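Local coordinates for protein chitinase (Paenibacillus sp. FPU-7, PDB 5GZT) that probably hydrolyses internal beta-1,4 linkages between N-acetylglucosamine units of chitin and chitodextrins, acting as a family 18 endochitinase, at residues S1-V14 / V21-I35. Residues are numbered along the deposited sequence; the frame is centred on the assembly and turned at random.
Sequences SVHMNDSVIGVVYV and VRIVAKGSAKVGEVI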
loop_
_atom_site.group_PDB
_atom_site.type_symbol
_atom_site.label_atom_id
_atom_site.label_comp_id
_atom_site.label_asym_id
_atom_site.label_seq_id
_atom_site.Cartn_x
_atom_site.Cartn_y
_atom_site.Cartn_z
ATOM N N SER B 1 -49.834 -61.234 9.226
ATOM C CA SER B 1 -48.661 -60.364 8.924
ATOM C C SER B 1 -47.327 -61.108 8.905
ATOM O O SER B 1 -47.130 -62.098 9.610
ATOM C CB SER B 1 -48.582 -59.177 9.898
ATOM O OG SER B 1 -49.721 -58.345 9.724
ATOM N N VAL B 2 -46.399 -60.575 8.114
ATOM C CA VAL B 2 -45.105 -61.177 7.896
ATOM C C VAL B 2 -44.022 -60.288 8.475
ATOM O O VAL B 2 -43.874 -59.119 8.101
ATOM C CB VAL B 2 -44.865 -61.415 6.392
ATOM C CG1 VAL B 2 -43.566 -62.177 6.189
ATOM C CG2 VAL B 2 -46.074 -62.112 5.749
ATOM N N HIS B 3 -43.265 -60.856 9.402
ATOM C CA HIS B 3 -42.213 -60.148 10.105
ATOM C C HIS B 3 -40.898 -60.693 9.562
ATOM O O HIS B 3 -40.758 -61.894 9.351
ATOM C CB HIS B 3 -42.343 -60.342 11.624
ATOM C CG HIS B 3 -43.661 -59.905 12.167
ATOM N ND1 HIS B 3 -43.809 -58.728 12.877
ATOM C CD2 HIS B 3 -44.898 -60.463 12.074
ATOM C CE1 HIS B 3 -45.085 -58.590 13.209
ATOM N NE2 HIS B 3 -45.771 -59.619 12.723
ATOM N N MET B 4 -39.965 -59.785 9.296
ATOM C CA MET B 4 -38.676 -60.089 8.717
ATOM C C MET B 4 -37.721 -59.493 9.734
ATOM O O MET B 4 -37.355 -58.301 9.670
ATOM C CB MET B 4 -38.537 -59.483 7.301
ATOM C CG MET B 4 -39.440 -60.151 6.249
ATOM S SD MET B 4 -39.389 -59.391 4.595
ATOM C CE MET B 4 -40.663 -60.262 3.673
ATOM N N ASN B 5 -37.397 -60.334 10.723
ATOM C CA ASN B 5 -36.575 -59.948 11.866
ATOM C C ASN B 5 -35.135 -60.315 11.576
ATOM O O ASN B 5 -34.889 -61.362 10.992
ATOM C CB ASN B 5 -37.065 -60.639 13.138
ATOM C CG ASN B 5 -38.341 -60.030 13.665
ATOM O OD1 ASN B 5 -38.462 -59.780 14.855
ATOM N ND2 ASN B 5 -39.290 -59.770 12.780
ATOM N N ASP B 6 -34.215 -59.422 11.962
ATOM C CA ASP B 6 -32.772 -59.445 11.586
ATOM C C ASP B 6 -32.432 -60.404 10.432
ATOM O O ASP B 6 -31.440 -61.116 10.505
ATOM C CB ASP B 6 -31.875 -59.724 12.818
ATOM C CG ASP B 6 -32.443 -59.149 14.104
ATOM O OD1 ASP B 6 -33.504 -59.676 14.497
ATOM O OD2 ASP B 6 -31.865 -58.200 14.709
ATOM N N SER B 7 -33.257 -60.393 9.376
ATOM C CA SER B 7 -33.211 -61.380 8.279
ATOM C C SER B 7 -32.498 -60.774 7.070
ATOM O O SER B 7 -32.042 -59.621 7.105
ATOM C CB SER B 7 -34.628 -61.803 7.834
ATOM O OG SER B 7 -35.054 -63.005 8.426
ATOM N N VAL B 8 -32.394 -61.572 6.009
ATOM C CA VAL B 8 -31.974 -61.100 4.697
ATOM C C VAL B 8 -32.975 -61.667 3.702
ATOM O O VAL B 8 -33.241 -62.879 3.667
ATOM C CB VAL B 8 -30.515 -61.500 4.376
ATOM C CG1 VAL B 8 -30.223 -61.419 2.878
ATOM C CG2 VAL B 8 -29.538 -60.623 5.177
ATOM N N ILE B 9 -33.586 -60.755 2.952
ATOM C CA ILE B 9 -34.436 -61.103 1.823
ATOM C C ILE B 9 -33.915 -60.369 0.579
ATOM O O ILE B 9 -33.249 -59.315 0.686
ATOM C CB ILE B 9 -35.927 -60.797 2.115
ATOM C CG1 ILE B 9 -36.364 -61.482 3.427
ATOM C CG2 ILE B 9 -36.808 -61.236 0.943
ATOM C CD1 ILE B 9 -36.105 -60.654 4.675
ATOM N N GLY B 10 -34.156 -60.974 -0.587
ATOM C CA GLY B 10 -33.775 -60.378 -1.852
ATOM C C GLY B 10 -34.995 -59.702 -2.424
ATOM O O GLY B 10 -35.782 -59.040 -1.700
ATOM N N VAL B 11 -35.152 -59.867 -3.728
ATOM C CA VAL B 11 -36.320 -59.356 -4.423
ATOM C C VAL B 11 -37.561 -59.982 -3.773
ATOM O O VAL B 11 -37.524 -61.139 -3.368
ATOM C CB VAL B 11 -36.244 -59.658 -5.942
ATOM C CG1 VAL B 11 -37.600 -59.449 -6.649
ATOM C CG2 VAL B 11 -35.137 -58.821 -6.576
ATOM N N VAL B 12 -38.631 -59.190 -3.670
ATOM C CA VAL B 12 -39.912 -59.587 -3.086
ATOM C C VAL B 12 -41.008 -59.235 -4.078
ATOM O O VAL B 12 -41.035 -58.123 -4.565
ATOM C CB VAL B 12 -40.202 -58.797 -1.773
ATOM C CG1 VAL B 12 -41.509 -59.270 -1.129
ATOM C CG2 VAL B 12 -39.020 -58.851 -0.812
ATOM N N TYR B 13 -41.914 -60.154 -4.370
ATOM C CA TYR B 13 -43.047 -59.893 -5.271
ATOM C C TYR B 13 -44.355 -60.083 -4.492
ATOM O O TYR B 13 -44.554 -61.111 -3.860
ATOM C CB TYR B 13 -43.002 -60.834 -6.488
ATOM C CG TYR B 13 -44.115 -60.628 -7.500
ATOM C CD1 TYR B 13 -44.019 -59.636 -8.492
ATOM C CD2 TYR B 13 -45.248 -61.455 -7.503
ATOM C CE1 TYR B 13 -45.033 -59.448 -9.424
ATOM C CE2 TYR B 13 -46.266 -61.284 -8.438
ATOM C CZ TYR B 13 -46.160 -60.288 -9.396
ATOM O OH TYR B 13 -47.188 -60.109 -10.303
ATOM N N VAL B 14 -45.254 -59.112 -4.561
ATOM C CA VAL B 14 -46.459 -59.141 -3.779
ATOM C C VAL B 14 -47.606 -59.152 -4.762
ATOM O O VAL B 14 -47.804 -58.182 -5.473
ATOM C CB VAL B 14 -46.543 -57.921 -2.817
ATOM C CG1 VAL B 14 -47.876 -57.882 -2.046
ATOM C CG2 VAL B 14 -45.360 -57.901 -1.861
ATOM N N VAL B 21 -51.504 -57.555 2.870
ATOM C CA VAL B 21 -50.527 -58.106 3.769
ATOM C C VAL B 21 -49.721 -56.971 4.349
ATOM O O VAL B 21 -49.223 -56.114 3.591
ATOM C CB VAL B 21 -49.473 -58.996 3.041
ATOM C CG1 VAL B 21 -48.398 -59.473 4.020
ATOM C CG2 VAL B 21 -50.147 -60.172 2.379
ATOM N N ARG B 22 -49.520 -56.990 5.666
ATOM C CA ARG B 22 -48.512 -56.125 6.285
ATOM C C ARG B 22 -47.165 -56.869 6.309
ATOM O O ARG B 22 -47.107 -58.022 6.707
ATOM C CB ARG B 22 -48.979 -55.671 7.667
ATOM C CG ARG B 22 -48.076 -54.692 8.382
ATOM C CD ARG B 22 -48.770 -54.167 9.634
ATOM N NE ARG B 22 -48.783 -55.219 10.671
ATOM C CZ ARG B 22 -47.883 -55.354 11.650
ATOM N NH1 ARG B 22 -46.867 -54.492 11.798
ATOM N NH2 ARG B 22 -48.000 -56.364 12.495
ATOM N N ILE B 23 -46.100 -56.229 5.827
ATOM C CA ILE B 23 -44.773 -56.805 5.832
ATOM C C ILE B 23 -43.905 -55.904 6.646
ATOM O O ILE B 23 -43.815 -54.728 6.358
ATOM C CB ILE B 23 -44.171 -56.977 4.403
ATOM C CG1 ILE B 23 -45.081 -57.864 3.560
ATOM C CG2 ILE B 23 -42.756 -57.566 4.475
ATOM C CD1 ILE B 23 -44.651 -58.057 2.109
ATOM N N VAL B 24 -43.240 -56.465 7.657
ATOM C CA VAL B 24 -42.479 -55.681 8.560
ATOM C C VAL B 24 -41.027 -56.100 8.477
ATOM O O VAL B 24 -40.743 -57.251 8.190
ATOM C CB VAL B 24 -43.004 -55.814 10.012
ATOM C CG1 VAL B 24 -42.396 -54.722 10.877
ATOM C CG2 VAL B 24 -44.510 -55.711 10.041
ATOM N N ALA B 25 -40.129 -55.147 8.717
ATOM C CA ALA B 25 -38.720 -55.372 8.740
ATOM C C ALA B 25 -38.191 -54.841 10.075
ATOM O O ALA B 25 -38.322 -53.593 10.370
ATOM C CB ALA B 25 -38.059 -54.636 7.571
ATOM N N LYS B 26 -37.585 -55.771 10.861
ATOM C CA LYS B 26 -37.136 -55.500 12.234
ATOM C C LYS B 26 -35.622 -55.683 12.475
ATOM O O LYS B 26 -35.000 -56.645 12.037
ATOM C CB LYS B 26 -37.954 -56.338 13.230
ATOM C CG LYS B 26 -38.223 -55.631 14.557
ATOM C CD LYS B 26 -38.469 -56.599 15.713
ATOM C CE LYS B 26 -37.165 -57.213 16.232
ATOM N NZ LYS B 26 -37.367 -58.071 17.435
ATOM N N GLY B 27 -35.037 -54.721 13.166
ATOM C CA GLY B 27 -33.644 -54.784 13.548
ATOM C C GLY B 27 -32.654 -54.727 12.401
ATOM O O GLY B 27 -32.616 -53.747 11.652
ATOM N N SER B 28 -31.815 -55.754 12.295
ATOM C CA SER B 28 -30.802 -55.818 11.241
ATOM C C SER B 28 -31.316 -56.378 9.921
ATOM O O SER B 28 -30.511 -56.794 9.082
ATOM C CB SER B 28 -29.584 -56.606 11.724
ATOM O OG SER B 28 -28.784 -55.711 12.454
ATOM N N ALA B 29 -32.635 -56.350 9.707
ATOM C CA ALA B 29 -33.203 -56.864 8.472
ATOM C C ALA B 29 -32.783 -56.021 7.252
ATOM O O ALA B 29 -32.312 -54.860 7.388
ATOM C CB ALA B 29 -34.715 -56.963 8.566
ATOM N N LYS B 30 -33.010 -56.642 6.091
ATOM C CA LYS B 30 -32.353 -56.357 4.817
ATOM C C LYS B 30 -33.298 -56.870 3.716
ATOM O O LYS B 30 -33.572 -58.088 3.631
ATOM C CB LYS B 30 -31.034 -57.159 4.776
ATOM C CG LYS B 30 -29.730 -56.395 4.646
ATOM C CD LYS B 30 -29.478 -55.959 3.202
ATOM C CE LYS B 30 -29.889 -54.517 2.991
ATOM N NZ LYS B 30 -29.095 -53.630 3.894
ATOM N N VAL B 31 -33.844 -55.975 2.896
ATOM C CA VAL B 31 -34.801 -56.411 1.870
ATOM C C VAL B 31 -34.363 -55.852 0.547
ATOM O O VAL B 31 -33.848 -54.712 0.473
ATOM C CB VAL B 31 -36.275 -56.023 2.153
ATOM C CG1 VAL B 31 -37.235 -56.941 1.377
ATOM C CG2 VAL B 31 -36.586 -56.098 3.644
ATOM N N GLY B 32 -34.547 -56.680 -0.486
ATOM C CA GLY B 32 -34.251 -56.288 -1.852
ATOM C C GLY B 32 -35.369 -55.409 -2.354
ATOM O O GLY B 32 -36.061 -54.759 -1.551
ATOM N N GLU B 33 -35.537 -55.401 -3.680
ATOM C CA GLU B 33 -36.551 -54.608 -4.338
ATOM C C GLU B 33 -37.903 -55.261 -4.080
ATOM O O GLU B 33 -38.081 -56.441 -4.413
ATOM C CB GLU B 33 -36.282 -54.506 -5.877
ATOM C CG GLU B 33 -37.419 -53.885 -6.722
ATOM C CD GLU B 33 -37.107 -53.721 -8.219
ATOM O OE1 GLU B 33 -35.962 -53.373 -8.513
ATOM O OE2 GLU B 33 -38.003 -53.909 -9.085
ATOM N N VAL B 34 -38.866 -54.475 -3.580
ATOM C CA VAL B 34 -40.264 -54.917 -3.478
ATOM C C VAL B 34 -41.097 -54.545 -4.722
ATOM O O VAL B 34 -41.275 -53.355 -5.035
ATOM C CB VAL B 34 -40.948 -54.287 -2.226
ATOM C CG1 VAL B 34 -42.328 -54.893 -2.006
ATOM C CG2 VAL B 34 -40.057 -54.378 -0.989
ATOM N N ILE B 35 -41.670 -55.527 -5.401
ATOM C CA ILE B 35 -42.446 -55.302 -6.599
ATOM C C ILE B 35 -43.849 -55.561 -6.196
ATOM O O ILE B 35 -44.171 -56.686 -5.786
ATOM C CB ILE B 35 -42.092 -56.311 -7.765
ATOM C CG1 ILE B 35 -40.715 -56.042 -8.353
ATOM C CG2 ILE B 35 -43.117 -56.237 -8.882
ATOM C CD1 ILE B 35 -39.611 -56.652 -7.535
#
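Two successive coils of a parallel beta-helix stack here, residues 1-14 against 21-35, and each contributes a strand to two of its sheets. In the first ladder Val2 N donates to Arg22 O at 3.0 Å, almost straight at 178°, and Val2 O accepts Val24 N; Met4 O accepts Lys26 N, which comes in tilted from the carbonyl plane. Across the bend, where the register slips by one residue, Ile9 N reaches Lys30 O at 2.8 Å, before a second parallel ladder pairs Val12 with Val34 and Tyr13 with Ile35, Val12 N and Val14 N donating to the carbonyls of Glu33 and Ile35. Apolar side chains stack between the coils: the extended Met4 chain carries its CE to 3.5 Å from Ile23 CG2. Val12 CG2 meets Val31 CG1 at 3.4 Å, tighter than usual carbon packing. On the other side of the first ladder, Arg22 bends at chi3 (74°), bringing NH2 to 3.7 Å from His3 CE1, with ring and guanidinium planes 82° apart. The Lys26 chain, also bent at chi3, passes across the Asn5 amide with CE 3.2 Å from OD1. At the corner Asp6 OD2 receives a weak bond from Ser28 N (3.4 Å) in the type II' turn Lys26-Ala29. Arg22 also forms a salt bridge with Glu43 and bonds the backbone of a neighbouring protein chain. Strand 40-47 continues the stack beyond 21-27, while 2-5 and 12-14 pair in parallel with that other chain, so that both sheets run on across the interface.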